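Local coordinates for SspB protein (Streptomyces clavuligerus, PDB 6JUF), which probably acts as a metal-dependent DNA nuclease within the Ssp phosphorothioation-sensing system that defends the bacterium against phages, at residues 84-89 with 337-342; 134-139 with 265-270; 206-211 with 219-224. One frame throughout, in Å; residues are numbered along the deposited sequence.

Contact 1. Residues 84-89 with 337-342; sequences LSYPTW and YPKLAE
Tyr86 and Leu340 mark the nearest approach of the two backbones, 6.8 Å from CA to CA, where the end of strand 83-87 passes the first turn of the C-terminal helix 339-350. Leu340 N bonds back to Tyr337 O, in the loop just ahead of the helix. The contact is made by side chains, chiefly two aromatic rings, each with an aliphatic group of the opposite segment laid on one face. Lys339 CB sits over the Tyr86 ring, 3.8 Å from its centroid and 16° off the normal, a CH-pi contact displaced toward the rim. From there the lysine bends at chi2 and runs across the ring, bringing CD to 3.2 Å from Tyr86 OH, before NZ turns away to bond Tyr74 O on the neighbouring strand. The second pairing has the roles exchanged: Pro87 CG lies over the Tyr337 ring at 3.9 Å from the centroid, and the two groups meet at about a right angle. The rings touch near their edges, Tyr86 CD1 to Tyr337 CD1 at 4.2 Å. With CG beside the backbone N (chi1 -57°), the Tyr337 ring extends past Pro87, and its OH reaches Gln35 O. Leu340 packs alongside: CD2 meets Tyr86 CB at 3.9 Å, while CD1 lies 3.3 Å from Pro87 O, a carbonyl bonded by Trp333 NE1. Thr88 OG1 caps helix 89-95 through Ala91 N and also bonds Lys68 O. The strand end and the helix start are joined by CH-pi and apolar packing, with the polar tips of Lys339 and Tyr337 anchored on backbone carbonyls beyond it.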
loop_
_atom_site.group_PDB
_atom_site.type_symbol
_atom_site.label_atom_id
_atom_site.label_comp_id
_atom_site.label_asym_id
_atom_site.label_seq_id
_atom_site.Cartn_x
_atom_site.Cartn_y
_atom_site.Cartn_z
ATOM N N LEU B 84 4.461 -28.685 4.593
ATOM C CA LEU B 84 3.937 -28.107 3.373
ATOM C C LEU B 84 2.870 -27.020 3.725
ATOM O O LEU B 84 2.273 -27.055 4.793
ATOM C CB LEU B 84 3.278 -29.185 2.486
ATOM C CG LEU B 84 4.131 -30.417 2.079
ATOM C CD1 LEU B 84 3.604 -31.036 0.802
ATOM C CD2 LEU B 84 5.571 -30.069 1.883
ATOM N N SER B 85 2.548 -26.179 2.720
ATOM C CA SER B 85 1.570 -25.039 2.935
ATOM C C SER B 85 0.299 -25.180 2.125
ATOM O O SER B 85 0.370 -25.747 1.030
ATOM C CB SER B 85 2.228 -23.692 2.595
ATOM O OG SER B 85 3.266 -23.446 3.528
ATOM N N TYR B 86 -0.834 -24.792 2.690
ATOM C CA TYR B 86 -2.155 -24.986 2.062
ATOM C C TYR B 86 -2.903 -23.684 2.332
ATOM O O TYR B 86 -2.913 -23.233 3.457
ATOM C CB TYR B 86 -2.857 -26.208 2.629
ATOM C CG TYR B 86 -2.011 -27.454 2.493
ATOM C CD1 TYR B 86 -2.124 -28.229 1.333
ATOM C CD2 TYR B 86 -1.141 -27.868 3.518
ATOM C CE1 TYR B 86 -1.328 -29.378 1.181
ATOM C CE2 TYR B 86 -0.338 -28.980 3.371
ATOM C CZ TYR B 86 -0.473 -29.745 2.220
ATOM O OH TYR B 86 0.263 -30.873 2.057
ATOM N N PRO B 87 -3.539 -23.126 1.287
ATOM C CA PRO B 87 -4.346 -21.927 1.450
ATOM C C PRO B 87 -5.637 -22.168 2.283
ATOM O O PRO B 87 -6.313 -23.182 2.100
ATOM C CB PRO B 87 -4.718 -21.537 -0.015
ATOM C CG PRO B 87 -4.823 -22.867 -0.731
ATOM C CD PRO B 87 -3.734 -23.734 -0.068
ATOM N N THR B 88 -5.961 -21.229 3.202
ATOM C CA THR B 88 -7.132 -21.376 4.022
ATOM C C THR B 88 -8.334 -20.898 3.248
ATOM O O THR B 88 -8.176 -20.129 2.250
ATOM C CB THR B 88 -6.985 -20.537 5.291
ATOM O OG1 THR B 88 -6.806 -19.162 4.891
ATOM C CG2 THR B 88 -5.790 -20.960 6.101
ATOM N N TRP B 89 -9.516 -21.248 3.677
ATOM C CA TRP B 89 -10.732 -20.749 3.044
ATOM C C TRP B 89 -10.773 -19.251 3.168
ATOM O O TRP B 89 -11.273 -18.577 2.257
ATOM C CB TRP B 89 -11.923 -21.439 3.697
ATOM C CG TRP B 89 -13.257 -20.924 3.160
ATOM C CD1 TRP B 89 -14.007 -21.452 2.113
ATOM C CD2 TRP B 89 -14.033 -19.757 3.625
ATOM N NE1 TRP B 89 -15.178 -20.752 1.943
ATOM C CE2 TRP B 89 -15.225 -19.691 2.789
ATOM C CE3 TRP B 89 -13.825 -18.787 4.595
ATOM C CZ2 TRP B 89 -16.230 -18.732 2.993
ATOM C CZ3 TRP B 89 -14.785 -17.802 4.765
ATOM C CH2 TRP B 89 -15.969 -17.779 3.991
ATOM N N TYR B 337 -8.648 -29.296 0.134
ATOM C CA TYR B 337 -7.451 -29.256 0.973
ATOM C C TYR B 337 -7.623 -29.918 2.318
ATOM O O TYR B 337 -7.755 -29.249 3.309
ATOM C CB TYR B 337 -7.056 -27.774 1.184
ATOM C CG TYR B 337 -6.822 -27.039 -0.083
ATOM C CD1 TYR B 337 -5.606 -27.131 -0.738
ATOM C CD2 TYR B 337 -7.830 -26.239 -0.659
ATOM C CE1 TYR B 337 -5.346 -26.432 -1.904
ATOM C CE2 TYR B 337 -7.593 -25.537 -1.823
ATOM C CZ TYR B 337 -6.353 -25.637 -2.459
ATOM O OH TYR B 337 -6.097 -24.948 -3.627
ATOM N N PRO B 338 -7.592 -31.282 2.351
ATOM C CA PRO B 338 -7.925 -31.975 3.603
ATOM C C PRO B 338 -6.896 -31.765 4.711
ATOM O O PRO B 338 -7.173 -31.956 5.885
ATOM C CB PRO B 338 -7.989 -33.431 3.184
ATOM C CG PRO B 338 -7.232 -33.525 1.930
ATOM C CD PRO B 338 -7.419 -32.204 1.203
ATOM N N LYS B 339 -5.713 -31.313 4.273
ATOM C CA LYS B 339 -4.616 -30.989 5.257
ATOM C C LYS B 339 -4.851 -29.800 6.190
ATOM O O LYS B 339 -4.351 -29.793 7.324
ATOM C CB LYS B 339 -3.235 -30.956 4.651
ATOM C CG LYS B 339 -2.629 -32.364 4.589
ATOM C CD LYS B 339 -2.025 -32.702 3.284
ATOM C CE LYS B 339 -1.925 -34.239 3.199
ATOM N NZ LYS B 339 -1.235 -34.883 4.352
ATOM N N LEU B 340 -5.722 -28.872 5.745
ATOM C CA LEU B 340 -6.221 -27.796 6.676
ATOM C C LEU B 340 -6.824 -28.353 7.989
ATOM O O LEU B 340 -6.400 -27.945 9.040
ATOM C CB LEU B 340 -7.265 -26.881 5.991
ATOM C CG LEU B 340 -6.773 -26.182 4.708
ATOM C CD1 LEU B 340 -7.858 -25.428 3.987
ATOM C CD2 LEU B 340 -5.682 -25.192 5.114
ATOM N N ALA B 341 -7.816 -29.267 7.905
ATOM C CA ALA B 341 -8.462 -29.840 9.100
ATOM C C ALA B 341 -7.425 -30.669 9.903
ATOM O O ALA B 341 -7.467 -30.719 11.119
ATOM C CB ALA B 341 -9.699 -30.663 8.711
ATOM N N GLU B 342 -6.541 -31.331 9.143
ATOM C CA GLU B 342 -5.471 -32.158 9.715
ATOM C C GLU B 342 -4.545 -31.323 10.600
ATOM O O GLU B 342 -4.211 -31.717 11.728
ATOM C CB GLU B 342 -4.690 -32.914 8.628
ATOM C CG GLU B 342 -5.372 -34.209 8.202
ATOM C CD GLU B 342 -5.868 -35.004 9.396
ATOM O OE1 GLU B 342 -5.030 -35.420 10.238
ATOM O OE2 GLU B 342 -7.104 -35.210 9.496
#

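Contact 2. Residues 134-139 with 265-270; sequences AFHLAP and GRAFRI
Arg266 and Arg269 direct their guanidinium groups at backbone carbonyls where helix 129-137 runs out. The bond from Arg266 NH1 to Ala138 O measures 3.0 Å and lands on a lone pair in the carbonyl plane, though the oxygen is tilted 16° from the guanidinium plane. Arg269 NH2 donates to Phe135 O at 2.8 Å, and Arg266 NH1 also points at that oxygen, whose exact place is less certain. A water links the groups further, accepting from Arg269 NH2 and donating to Ala134 O. His136 O stands 3.3 Å above the plane of the Arg266 guanidinium, over its centre. Two positive groups among these carbonyls, at the C-terminal end of a helix with a wide pi-type turn, would probably be favoured by the helix dipole. Arg269, with positive phi just after helix 264-268, folds back at chi2 (-44°) to bring NE to Arg266 O at 2.8 Å; the acceptor lies in the guanidinium plane, and the bond helps fix the rotation of the group. Farther out, the His136 ring slides past Arg266 in the opposite direction, with ND1 3.4 Å from Arg266 CB, while its CE1 packs on Ala267 CB at 3.7 Å. The Phe135 ring presents an edge to Arg266 O, its CD1 3.7 Å away. Arg269 NH1 bonds Ser141 OG, carrying the arginine's grip toward strand 142-144. Helix 107-118 packs against both segments, with Leu118 on His136 and Trp115 on Ala267; Ala134 and Leu137 pack on helix 145-159, and Phe268 reaches helix 231-243.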
loop_
_atom_site.group_PDB
_atom_site.type_symbol
_atom_site.label_atom_id
_atom_site.label_comp_id
_atom_site.label_asym_id
_atom_site.label_seq_id
_atom_site.Cartn_x
_atom_site.Cartn_y
_atom_site.Cartn_z
ATOM N N ALA B 134 2.322 -6.864 22.735
ATOM C CA ALA B 134 2.337 -5.400 22.509
ATOM C C ALA B 134 0.920 -4.845 22.560
ATOM O O ALA B 134 0.666 -3.832 23.177
ATOM C CB ALA B 134 3.019 -5.006 21.173
ATOM N N PHE B 135 -0.003 -5.515 21.879
ATOM C CA PHE B 135 -1.398 -5.023 21.856
ATOM C C PHE B 135 -2.200 -5.410 23.080
ATOM O O PHE B 135 -3.033 -4.560 23.533
ATOM C CB PHE B 135 -2.117 -5.466 20.580
ATOM C CG PHE B 135 -1.700 -4.664 19.374
ATOM C CD1 PHE B 135 -2.448 -3.567 18.985
ATOM C CD2 PHE B 135 -0.539 -4.982 18.659
ATOM C CE1 PHE B 135 -2.069 -2.791 17.877
ATOM C CE2 PHE B 135 -0.172 -4.218 17.543
ATOM C CZ PHE B 135 -0.887 -3.099 17.183
ATOM N N HIS B 136 -2.035 -6.634 23.601
ATOM C CA HIS B 136 -3.010 -7.170 24.575
ATOM C C HIS B 136 -2.506 -7.337 25.996
ATOM O O HIS B 136 -3.312 -7.400 26.913
ATOM C CB HIS B 136 -3.518 -8.514 24.052
ATOM C CG HIS B 136 -4.368 -8.369 22.809
ATOM N ND1 HIS B 136 -5.492 -7.639 22.802
ATOM C CD2 HIS B 136 -4.258 -8.931 21.553
ATOM C CE1 HIS B 136 -6.072 -7.669 21.587
ATOM N NE2 HIS B 136 -5.318 -8.470 20.800
ATOM N N LEU B 137 -1.187 -7.435 26.188
ATOM C CA LEU B 137 -0.636 -7.761 27.556
ATOM C C LEU B 137 0.224 -6.677 28.193
ATOM O O LEU B 137 0.329 -6.611 29.417
ATOM C CB LEU B 137 0.135 -9.088 27.549
ATOM C CG LEU B 137 -0.701 -10.333 27.157
ATOM C CD1 LEU B 137 0.137 -11.606 27.122
ATOM C CD2 LEU B 137 -1.820 -10.574 28.118
ATOM N N ALA B 138 0.768 -5.783 27.389
ATOM C CA ALA B 138 1.647 -4.734 27.936
ATOM C C ALA B 138 0.866 -3.793 28.825
ATOM O O ALA B 138 -0.285 -3.464 28.500
ATOM C CB ALA B 138 2.339 -3.924 26.814
ATOM N N PRO B 139 1.456 -3.360 29.942
ATOM C CA PRO B 139 0.656 -2.521 30.881
ATOM C C PRO B 139 0.666 -1.031 30.433
ATOM O O PRO B 139 -0.001 -0.209 31.011
ATOM C CB PRO B 139 1.406 -2.676 32.200
ATOM C CG PRO B 139 2.820 -2.903 31.774
ATOM C CD PRO B 139 2.755 -3.722 30.487
ATOM N N GLY B 265 -11.352 -4.124 21.586
ATOM C CA GLY B 265 -10.942 -2.874 22.134
ATOM C C GLY B 265 -9.424 -2.723 22.158
ATOM O O GLY B 265 -8.874 -1.697 21.736
ATOM N N ARG B 266 -8.726 -3.703 22.664
ATOM C CA ARG B 266 -7.256 -3.663 22.695
ATOM C C ARG B 266 -6.647 -3.930 21.313
ATOM O O ARG B 266 -5.538 -3.450 21.053
ATOM C CB ARG B 266 -6.702 -4.644 23.725
ATOM C CG ARG B 266 -6.619 -4.076 25.148
ATOM C CD ARG B 266 -5.105 -3.939 25.385
ATOM N NE ARG B 266 -4.892 -3.986 26.780
ATOM C CZ ARG B 266 -3.747 -4.091 27.362
ATOM N NH1 ARG B 266 -2.589 -4.123 26.644
ATOM N NH2 ARG B 266 -3.773 -4.078 28.660
ATOM N N ALA B 267 -7.336 -4.664 20.453
ATOM C CA ALA B 267 -6.730 -4.990 19.153
ATOM C C ALA B 267 -6.790 -3.777 18.221
ATOM O O ALA B 267 -5.837 -3.468 17.514
ATOM C CB ALA B 267 -7.442 -6.188 18.461
ATOM N N PHE B 268 -7.909 -3.099 18.253
ATOM C CA PHE B 268 -8.123 -1.944 17.372
ATOM C C PHE B 268 -7.848 -0.618 18.065
ATOM O O PHE B 268 -7.921 0.429 17.414
ATOM C CB PHE B 268 -9.545 -1.936 16.769
ATOM C CG PHE B 268 -9.889 -3.182 15.955
ATOM C CD1 PHE B 268 -8.916 -3.798 15.140
ATOM C CD2 PHE B 268 -11.193 -3.629 15.884
ATOM C CE1 PHE B 268 -9.250 -4.881 14.303
ATOM C CE2 PHE B 268 -11.542 -4.714 15.052
ATOM C CZ PHE B 268 -10.573 -5.317 14.241
ATOM N N ARG B 269 -7.623 -0.649 19.372
ATOM C CA ARG B 269 -7.360 0.548 20.184
ATOM C C ARG B 269 -8.530 1.523 20.025
ATOM O O ARG B 269 -8.360 2.682 19.614
ATOM C CB ARG B 269 -5.942 1.131 19.908
ATOM C CG ARG B 269 -4.804 0.205 20.398
ATOM C CD ARG B 269 -5.102 -0.366 21.791
ATOM N NE ARG B 269 -4.101 -1.337 22.293
ATOM C CZ ARG B 269 -3.044 -0.990 23.007
ATOM N NH1 ARG B 269 -2.840 0.311 23.266
ATOM N NH2 ARG B 269 -2.183 -1.920 23.424
ATOM N N ILE B 270 -9.731 1.006 20.254
ATOM C CA ILE B 270 -10.971 1.815 20.245
ATOM C C ILE B 270 -11.656 1.737 21.595
ATOM O O ILE B 270 -11.469 0.778 22.334
ATOM C CB ILE B 270 -11.922 1.386 19.104
ATOM C CG1 ILE B 270 -12.274 -0.123 19.243
ATOM C CG2 ILE B 270 -11.246 1.764 17.760
ATOM C CD1 ILE B 270 -13.300 -0.607 18.214
HETATM O O HOH W 1 0.243 -1.484 24.605
#

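Contact 3. Residues 206-211 with 219-224; sequences GLMEQV and WEFTSG
Glu209 and Glu220 form the hydrogen-bonded pair at the middle of this antiparallel hairpin. Glu209 N reaches Glu220 O and Glu220 N reaches Glu209 O, each at 2.9 Å and nearly along the C=O axis. Met208-Phe221 and Gln210-Trp219, the flanking non-hydrogen-bonded pairs, put their side chains on one face of the sheet. There Met208, with CG anti to the backbone N (chi1 -161°) and an extended chain, carries SD to 3.8 Å from Phe221 CE1, an oblique Met-aromatic contact. Its methyl CE goes on to Trp219 CB at 3.7 Å, spanning both aromatic side chains. Gln210 lies across the indole, its CB 3.6 Å from Trp219 CZ3. Past the Met208-Phe221 pair, where the strands give way to loop, Thr222 N bonds Leu207 O at 3.0 Å from above the carbonyl plane, and Thr222 OG1 donates to Gly206 O at 2.7 Å on an in-plane lone pair. On the other face Glu209 CB touches Thr222 CG2 at 4.0 Å. The Glu209 carboxylate is placed by its neighbours: OE1 accepts from Gln210 N with its anti lone pair. Strand 142-144 continues the sheet beyond 218-221, pairing Phe143 with Trp219, while Thr177 and Tyr180 of helix 166-180 back the Met208 face. The hairpin divides its chemistry between two faces: on one, Met208 and two aromatic rings, with Met208 and Trp219 packed against that helix; on the other, the Glu209 carboxylate salt-bridged to Arg185 and Glu220 in a long, weak ion pair with Arg142. The threonine hydroxyl bond fastens the end of the ladder.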
loop_
_atom_site.group_PDB
_atom_site.type_symbol
_atom_site.label_atom_id
_atom_site.label_comp_id
_atom_site.label_asym_id
_atom_site.label_seq_id
_atom_site.Cartn_x
_atom_site.Cartn_y
_atom_site.Cartn_z
ATOM N N GLY B 206 -2.868 3.963 11.066
ATOM C CA GLY B 206 -2.558 5.004 12.070
ATOM C C GLY B 206 -2.526 4.517 13.525
ATOM O O GLY B 206 -2.906 5.270 14.437
ATOM N N LEU B 207 -2.115 3.270 13.749
ATOM C CA LEU B 207 -2.127 2.670 15.131
ATOM C C LEU B 207 -0.958 3.062 15.992
ATOM O O LEU B 207 -1.027 2.875 17.178
ATOM C CB LEU B 207 -2.194 1.128 15.052
ATOM C CG LEU B 207 -3.603 0.577 14.796
ATOM C CD1 LEU B 207 -3.474 -0.880 14.312
ATOM C CD2 LEU B 207 -4.423 0.690 16.089
ATOM N N MET B 208 0.186 3.480 15.403
ATOM C CA MET B 208 1.387 3.680 16.245
ATOM C C MET B 208 2.060 4.942 15.731
ATOM O O MET B 208 2.041 5.232 14.510
ATOM C CB MET B 208 2.354 2.493 16.127
ATOM C CG MET B 208 3.379 2.366 17.251
ATOM S SD MET B 208 4.349 0.886 16.938
ATOM C CE MET B 208 5.933 1.368 17.693
ATOM N N GLU B 209 2.665 5.703 16.629
ATOM C CA GLU B 209 3.316 6.943 16.246
ATOM C C GLU B 209 4.563 7.162 17.102
ATOM O O GLU B 209 4.693 6.639 18.213
ATOM C CB GLU B 209 2.315 8.126 16.376
ATOM C CG GLU B 209 2.831 9.535 16.034
ATOM C CD GLU B 209 3.369 9.648 14.592
ATOM O OE1 GLU B 209 4.436 9.114 14.273
ATOM O OE2 GLU B 209 2.697 10.335 13.774
ATOM N N GLN B 210 5.490 7.929 16.523
ATOM C CA GLN B 210 6.657 8.397 17.223
ATOM C C GLN B 210 6.276 9.519 18.177
ATOM O O GLN B 210 5.464 10.395 17.826
ATOM C CB GLN B 210 7.633 8.899 16.135
ATOM C CG GLN B 210 8.693 9.801 16.679
ATOM C CD GLN B 210 9.579 9.150 17.689
ATOM O OE1 GLN B 210 9.996 9.821 18.642
ATOM N NE2 GLN B 210 9.922 7.873 17.494
ATOM N N VAL B 211 6.868 9.547 19.369
ATOM C CA VAL B 211 6.519 10.644 20.242
ATOM C C VAL B 211 7.757 11.424 20.733
ATOM O O VAL B 211 8.830 10.855 20.934
ATOM C CB VAL B 211 5.429 10.257 21.252
ATOM C CG1 VAL B 211 5.969 9.284 22.281
ATOM C CG2 VAL B 211 4.827 11.505 21.885
ATOM N N TRP B 219 7.791 5.875 21.459
ATOM C CA TRP B 219 6.677 5.542 20.556
ATOM C C TRP B 219 5.437 5.283 21.377
ATOM O O TRP B 219 5.487 5.073 22.590
ATOM C CB TRP B 219 6.923 4.263 19.793
ATOM C CG TRP B 219 8.264 4.274 19.127
ATOM C CD1 TRP B 219 9.484 3.911 19.658
ATOM C CD2 TRP B 219 8.535 4.686 17.754
ATOM N NE1 TRP B 219 10.479 4.058 18.720
ATOM C CE2 TRP B 219 9.964 4.514 17.551
ATOM C CE3 TRP B 219 7.754 5.159 16.720
ATOM C CZ2 TRP B 219 10.584 4.832 16.339
ATOM C CZ3 TRP B 219 8.366 5.484 15.478
ATOM C CH2 TRP B 219 9.759 5.302 15.297
ATOM N N GLU B 220 4.279 5.322 20.713
ATOM C CA GLU B 220 3.049 4.987 21.421
ATOM C C GLU B 220 1.983 4.450 20.491
ATOM O O GLU B 220 1.922 4.840 19.311
ATOM C CB GLU B 220 2.519 6.172 22.205
ATOM C CG GLU B 220 2.026 7.329 21.367
ATOM C CD GLU B 220 1.580 8.491 22.230
ATOM O OE1 GLU B 220 1.170 9.465 21.636
ATOM O OE2 GLU B 220 1.661 8.455 23.478
ATOM N N PHE B 221 1.147 3.562 21.031
ATOM C CA PHE B 221 -0.072 3.207 20.344
ATOM C C PHE B 221 -0.981 4.434 20.447
ATOM O O PHE B 221 -1.034 5.117 21.471
ATOM C CB PHE B 221 -0.672 1.848 20.827
ATOM C CG PHE B 221 0.199 0.669 20.488
ATOM C CD1 PHE B 221 0.515 0.398 19.133
ATOM C CD2 PHE B 221 0.777 -0.124 21.482
ATOM C CE1 PHE B 221 1.364 -0.655 18.794
ATOM C CE2 PHE B 221 1.585 -1.207 21.143
ATOM C CZ PHE B 221 1.890 -1.456 19.795
ATOM N N THR B 222 -1.684 4.739 19.372
ATOM C CA THR B 222 -2.509 5.946 19.312
ATOM C C THR B 222 -3.887 5.713 19.927
ATOM O O THR B 222 -4.290 4.588 20.167
ATOM C CB THR B 222 -2.707 6.425 17.871
ATOM O OG1 THR B 222 -3.362 5.380 17.142
ATOM C CG2 THR B 222 -1.362 6.749 17.201
ATOM N N SER B 223 -4.602 6.794 20.217
ATOM C CA SER B 223 -5.954 6.616 20.807
ATOM C C SER B 223 -7.037 7.541 20.297
ATOM O O SER B 223 -8.043 7.745 20.976
ATOM C CB SER B 223 -5.915 6.614 22.356
ATOM O OG SER B 223 -5.175 7.710 22.794
ATOM N N GLY B 224 -6.883 8.104 19.116
ATOM C CA GLY B 224 -8.041 8.835 18.532
ATOM C C GLY B 224 -9.193 7.994 17.947
ATOM O O GLY B 224 -9.324 6.763 18.162
#

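Overall arrangement
The chain opens contact 1 at strand 83-87, then contact 2 at the end of helix 129-137, and next enters the hairpin of contact 3, whose two strands follow each other directly and close the shortest loop. Helix 264-268 then closes contact 2 around that hairpin, and the C-terminal helix 339-350 closes contact 1 around both. The loops are fully nested and none cross. Contacts 2 and 3 touch, their centres about 12 Å apart, with Phe221 of the hairpin packed on both Phe135 and Arg269. Contact 1 lies on the opposite side of the chain's centre, its nearest atoms about 16 Å from contact 2, and ties the C-terminal helix to a two-stranded sheet.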